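Local structure of transaminase (Bacillus megaterium, 5G0A) at residues D42-L53 against A445-K456. The protein probably transfers amino groups between amines and carbonyl compounds with S selectivity, using pyridoxal-5'-phosphate as cofactor. Residues are numbered along the deposited sequence; the frame is centred on the assembly and turned at random.
Unlike the reference sequence in segment 445-456: G452 (reference Glu).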
loop_
_atom_site.group_PDB
_atom_site.type_symbol
_atom_site.label_atom_id
_atom_site.label_comp_id
_atom_site.label_asym_id
_atom_site.label_seq_id
_atom_site.Cartn_x
_atom_site.Cartn_y
_atom_site.Cartn_z
ATOM N N ASP B 42 -4.204 45.316 -5.600
ATOM C CA ASP B 42 -4.662 44.265 -6.516
ATOM C C ASP B 42 -3.899 44.201 -7.833
ATOM O O ASP B 42 -4.314 43.536 -8.780
ATOM C CB ASP B 42 -6.178 44.376 -6.737
ATOM C CG ASP B 42 -6.942 43.926 -5.538
ATOM O OD1 ASP B 42 -6.973 42.701 -5.268
ATOM O OD2 ASP B 42 -7.474 44.796 -4.825
ATOM N N TYR B 43 -2.745 44.861 -7.863
ATOM C CA TYR B 43 -1.969 44.997 -9.087
ATOM C C TYR B 43 -0.584 44.330 -9.071
ATOM O O TYR B 43 0.115 44.351 -8.061
ATOM C CB TYR B 43 -1.840 46.488 -9.451
ATOM C CG TYR B 43 -3.119 47.024 -10.046
ATOM C CD1 TYR B 43 -4.141 47.525 -9.236
ATOM C CD2 TYR B 43 -3.309 47.010 -11.423
ATOM C CE1 TYR B 43 -5.322 48.000 -9.793
ATOM C CE2 TYR B 43 -4.485 47.484 -11.984
ATOM C CZ TYR B 43 -5.478 47.982 -11.168
ATOM O OH TYR B 43 -6.657 48.435 -11.763
ATOM N N LEU B 44 -0.234 43.729 -10.205
ATOM C CA LEU B 44 1.121 43.271 -10.494
ATOM C C LEU B 44 1.757 44.292 -11.442
ATOM O O LEU B 44 1.100 44.783 -12.358
ATOM C CB LEU B 44 1.090 41.905 -11.185
ATOM C CG LEU B 44 0.089 40.892 -10.582
ATOM C CD1 LEU B 44 0.122 39.580 -11.360
ATOM C CD2 LEU B 44 0.297 40.669 -9.079
ATOM N N ILE B 45 3.032 44.585 -11.219
ATOM C CA ILE B 45 3.729 45.588 -12.019
ATOM C C ILE B 45 4.886 44.875 -12.704
ATOM O O ILE B 45 5.724 44.270 -12.056
ATOM C CB ILE B 45 4.212 46.791 -11.169
ATOM C CG1 ILE B 45 3.028 47.554 -10.553
ATOM C CG2 ILE B 45 5.032 47.775 -12.012
ATOM C CD1 ILE B 45 2.617 47.101 -9.173
ATOM N N MET B 46 4.926 44.962 -14.028
ATOM C CA MET B 46 6.029 44.403 -14.796
ATOM C C MET B 46 7.238 45.350 -14.845
ATOM O O MET B 46 7.133 46.511 -14.440
ATOM C CB MET B 46 5.544 44.042 -16.201
ATOM C CG MET B 46 4.383 43.057 -16.183
ATOM S SD MET B 46 3.932 42.495 -17.824
ATOM C CE MET B 46 5.306 41.428 -18.261
ATOM N N PRO B 47 8.402 44.852 -15.309
ATOM C CA PRO B 47 9.593 45.709 -15.275
ATOM C C PRO B 47 9.440 46.993 -16.108
ATOM O O PRO B 47 10.065 47.980 -15.796
ATOM C CB PRO B 47 10.684 44.826 -15.886
ATOM C CG PRO B 47 10.248 43.404 -15.614
ATOM C CD PRO B 47 8.736 43.435 -15.612
ATOM N N ASP B 48 8.626 46.955 -17.153
ATOM C CA ASP B 48 8.432 48.144 -18.009
ATOM C C ASP B 48 7.368 49.083 -17.452
ATOM O O ASP B 48 7.068 50.128 -18.055
ATOM C CB ASP B 48 8.109 47.742 -19.451
ATOM C CG ASP B 48 6.765 47.032 -19.596
ATOM O OD1 ASP B 48 6.009 46.914 -18.611
ATOM O OD2 ASP B 48 6.473 46.575 -20.721
ATOM N N GLY B 49 6.804 48.706 -16.305
ATOM C CA GLY B 49 5.772 49.494 -15.654
ATOM C C GLY B 49 4.343 49.123 -16.010
ATOM O O GLY B 49 3.416 49.750 -15.502
ATOM N N THR B 50 4.155 48.130 -16.885
ATOM C CA THR B 50 2.811 47.598 -17.228
ATOM C C THR B 50 2.115 47.085 -15.959
ATOM O O THR B 50 2.726 46.364 -15.171
ATOM C CB THR B 50 2.908 46.447 -18.262
ATOM O OG1 THR B 50 3.489 46.930 -19.479
ATOM C CG2 THR B 50 1.530 45.808 -18.586
ATOM N N ARG B 51 0.849 47.462 -15.774
ATOM C CA ARG B 51 0.086 47.107 -14.576
ATOM C C ARG B 51 -1.002 46.118 -14.940
ATOM O O ARG B 51 -1.688 46.285 -15.947
ATOM C CB ARG B 51 -0.553 48.336 -13.937
ATOM C CG ARG B 51 0.414 49.333 -13.308
ATOM C CD ARG B 51 -0.401 50.380 -12.583
ATOM N NE ARG B 51 -0.388 50.177 -11.137
ATOM C CZ ARG B 51 -1.445 50.294 -10.338
ATOM N NH1 ARG B 51 -2.650 50.581 -10.829
ATOM N NH2 ARG B 51 -1.295 50.097 -9.035
ATOM N N LEU B 52 -1.170 45.096 -14.104
ATOM C CA LEU B 52 -2.121 44.014 -14.372
ATOM C C LEU B 52 -3.028 43.876 -13.160
ATOM O O LEU B 52 -2.542 43.704 -12.038
ATOM C CB LEU B 52 -1.384 42.688 -14.632
ATOM C CG LEU B 52 -0.361 42.654 -15.782
ATOM C CD1 LEU B 52 0.468 41.377 -15.756
ATOM C CD2 LEU B 52 -1.033 42.844 -17.146
ATOM N N LEU B 53 -4.340 44.003 -13.363
ATOM C CA LEU B 53 -5.276 43.846 -12.260
ATOM C C LEU B 53 -5.532 42.346 -12.067
ATOM O O LEU B 53 -5.970 41.649 -12.985
ATOM C CB LEU B 53 -6.601 44.590 -12.563
ATOM C CG LEU B 53 -7.733 44.392 -11.554
ATOM C CD1 LEU B 53 -7.351 44.836 -10.142
ATOM C CD2 LEU B 53 -8.991 45.129 -12.043
ATOM N N ALA B 445 -10.214 38.336 -5.571
ATOM C CA ALA B 445 -9.334 39.492 -5.433
ATOM C C ALA B 445 -9.023 39.656 -3.955
ATOM O O ALA B 445 -9.400 38.800 -3.159
ATOM C CB ALA B 445 -10.009 40.746 -6.016
ATOM N N SER B 446 -8.331 40.735 -3.573
ATOM C CA SER B 446 -8.085 40.973 -2.149
ATOM C C SER B 446 -9.406 41.351 -1.490
ATOM O O SER B 446 -10.331 41.823 -2.174
ATOM C CB SER B 446 -7.029 42.062 -1.964
ATOM O OG SER B 446 -5.898 41.835 -2.809
ATOM N N LEU B 447 -9.510 41.137 -0.188
ATOM C CA LEU B 447 -10.746 41.405 0.539
ATOM C C LEU B 447 -11.115 42.890 0.491
ATOM O O LEU B 447 -12.306 43.238 0.537
ATOM C CB LEU B 447 -10.643 40.950 1.985
ATOM C CG LEU B 447 -10.189 39.483 2.192
ATOM C CD1 LEU B 447 -10.291 39.091 3.651
ATOM C CD2 LEU B 447 -10.996 38.553 1.298
ATOM N N ASN B 448 -10.087 43.732 0.395
ATOM C CA ASN B 448 -10.269 45.189 0.298
ATOM C C ASN B 448 -10.265 45.757 -1.136
ATOM O O ASN B 448 -10.003 46.963 -1.338
ATOM C CB ASN B 448 -9.221 45.898 1.172
ATOM C CG ASN B 448 -7.806 45.710 0.651
ATOM O OD1 ASN B 448 -7.541 44.808 -0.121
ATOM N ND2 ASN B 448 -6.891 46.582 1.071
ATOM N N VAL B 449 -10.540 44.902 -2.124
ATOM C CA VAL B 449 -10.590 45.302 -3.535
ATOM C C VAL B 449 -11.577 46.464 -3.680
ATOM O O VAL B 449 -12.571 46.526 -2.968
ATOM C CB VAL B 449 -10.940 44.123 -4.489
ATOM C CG1 VAL B 449 -12.370 43.602 -4.275
ATOM C CG2 VAL B 449 -10.717 44.497 -5.955
ATOM N N SER B 450 -11.251 47.410 -4.548
ATOM C CA SER B 450 -12.113 48.592 -4.710
ATOM C C SER B 450 -13.270 48.311 -5.652
ATOM O O SER B 450 -13.201 47.427 -6.511
ATOM C CB SER B 450 -11.287 49.785 -5.220
ATOM O OG SER B 450 -10.897 49.591 -6.571
ATOM N N ARG B 451 -14.340 49.093 -5.504
ATOM C CA ARG B 451 -15.453 49.046 -6.448
ATOM C C ARG B 451 -14.965 49.314 -7.864
ATOM O O ARG B 451 -15.389 48.644 -8.795
ATOM C CB ARG B 451 -16.549 50.060 -6.057
ATOM C CG ARG B 451 -17.196 49.799 -4.698
ATOM C CD ARG B 451 -18.376 48.835 -4.795
ATOM N NE ARG B 451 -18.866 48.374 -3.489
ATOM C CZ ARG B 451 -20.097 48.572 -3.015
ATOM N NH1 ARG B 451 -21.006 49.235 -3.724
ATOM N NH2 ARG B 451 -20.429 48.094 -1.822
ATOM N N GLY B 452 -14.068 50.291 -8.016
ATOM C CA GLY B 452 -13.510 50.634 -9.335
ATOM C C GLY B 452 -12.788 49.471 -9.979
ATOM O O GLY B 452 -12.892 49.260 -11.183
ATOM N N ASP B 453 -12.032 48.714 -9.183
ATOM C CA ASP B 453 -11.358 47.541 -9.715
ATOM C C ASP B 453 -12.329 46.382 -10.009
ATOM O O ASP B 453 -12.178 45.718 -11.019
ATOM C CB ASP B 453 -10.168 47.121 -8.825
ATOM C CG ASP B 453 -8.959 48.050 -8.993
ATOM O OD1 ASP B 453 -8.778 48.642 -10.084
ATOM O OD2 ASP B 453 -8.168 48.170 -8.048
ATOM N N ILE B 454 -13.322 46.159 -9.151
ATOM C CA ILE B 454 -14.393 45.206 -9.500
ATOM C C ILE B 454 -15.052 45.599 -10.830
ATOM O O ILE B 454 -15.216 44.768 -11.722
ATOM C CB ILE B 454 -15.452 45.067 -8.378
ATOM C CG1 ILE B 454 -14.847 44.382 -7.149
ATOM C CG2 ILE B 454 -16.684 44.303 -8.884
ATOM C CD1 ILE B 454 -15.690 44.539 -5.893
ATOM N N ASP B 455 -15.402 46.875 -10.982
ATOM C CA ASP B 455 -15.985 47.357 -12.254
ATOM C C ASP B 455 -15.078 47.099 -13.454
ATOM O O ASP B 455 -15.544 46.652 -14.498
ATOM C CB ASP B 455 -16.326 48.856 -12.183
ATOM C CG ASP B 455 -17.498 49.153 -11.257
ATOM O OD1 ASP B 455 -18.175 48.212 -10.793
ATOM O OD2 ASP B 455 -17.729 50.341 -10.976
ATOM N N LYS B 456 -13.783 47.366 -13.293
ATOM C CA LYS B 456 -12.804 47.128 -14.355
ATOM C C LYS B 456 -12.701 45.643 -14.721
ATOM O O LYS B 456 -12.612 45.284 -15.893
ATOM C CB LYS B 456 -11.436 47.707 -13.957
ATOM C CG LYS B 456 -10.312 47.437 -14.950
ATOM C CD LYS B 456 -9.080 48.276 -14.637
ATOM C CE LYS B 456 -7.831 47.720 -15.313
ATOM N NZ LYS B 456 -6.619 48.452 -14.854
HETATM O O HOH W 1 -6.052 45.477 -2.422
HETATM O O HOH W 2 -8.413 47.295 -5.440
HETATM O O HOH W 3 -4.523 47.016 -15.792
#
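L53 lays its CD1 methyl against the side chain of D453, 3.8 Å from CG, while its CD2 touches K456 CG, the two side chains running past each other in opposite directions. The same CD1 lies under the rim of the Y43 ring; over the centre of the opposite face sits R51 NH1, 3.5 Å above the plane, and R51 NH2 makes a salt bridge to E40. At the end of the ring, Y43 OH donates to D453 OD1 (2.7 Å), meeting the carboxylate 43° out of its plane, and accepts from K456 NZ (3.1 Å), which comes in at the ring edge on an extended chain. A phenylalanine in place of Y43 would probably leave D453 OD1 and K456 NZ without the hydroxyl that links them. Strands 43-45 and 51-54 form a beta hairpin in a small mixed sheet of this class-III aminotransferase that strand 431-432, from late in the chain, completes; here it docks on the start of the C-terminal helix 451-468, where S450 is the N-cap, its OG accepting from D453 N. In the turn ahead of the helix, D42 OD1 takes S446 N through its syn lone pair (2.9 Å) and S446 OG from above the carboxylate plane (2.8 Å). D42 CG stands anti to the carbonyl carbon (chi1 -73°), which brings the carboxylate to the 446-449 turn; OD2 lies 3.4 Å from V449 CG2. One water joins D42 OD2 to D453 OD2 and S450 N; a second links OD2 to N448 OD1.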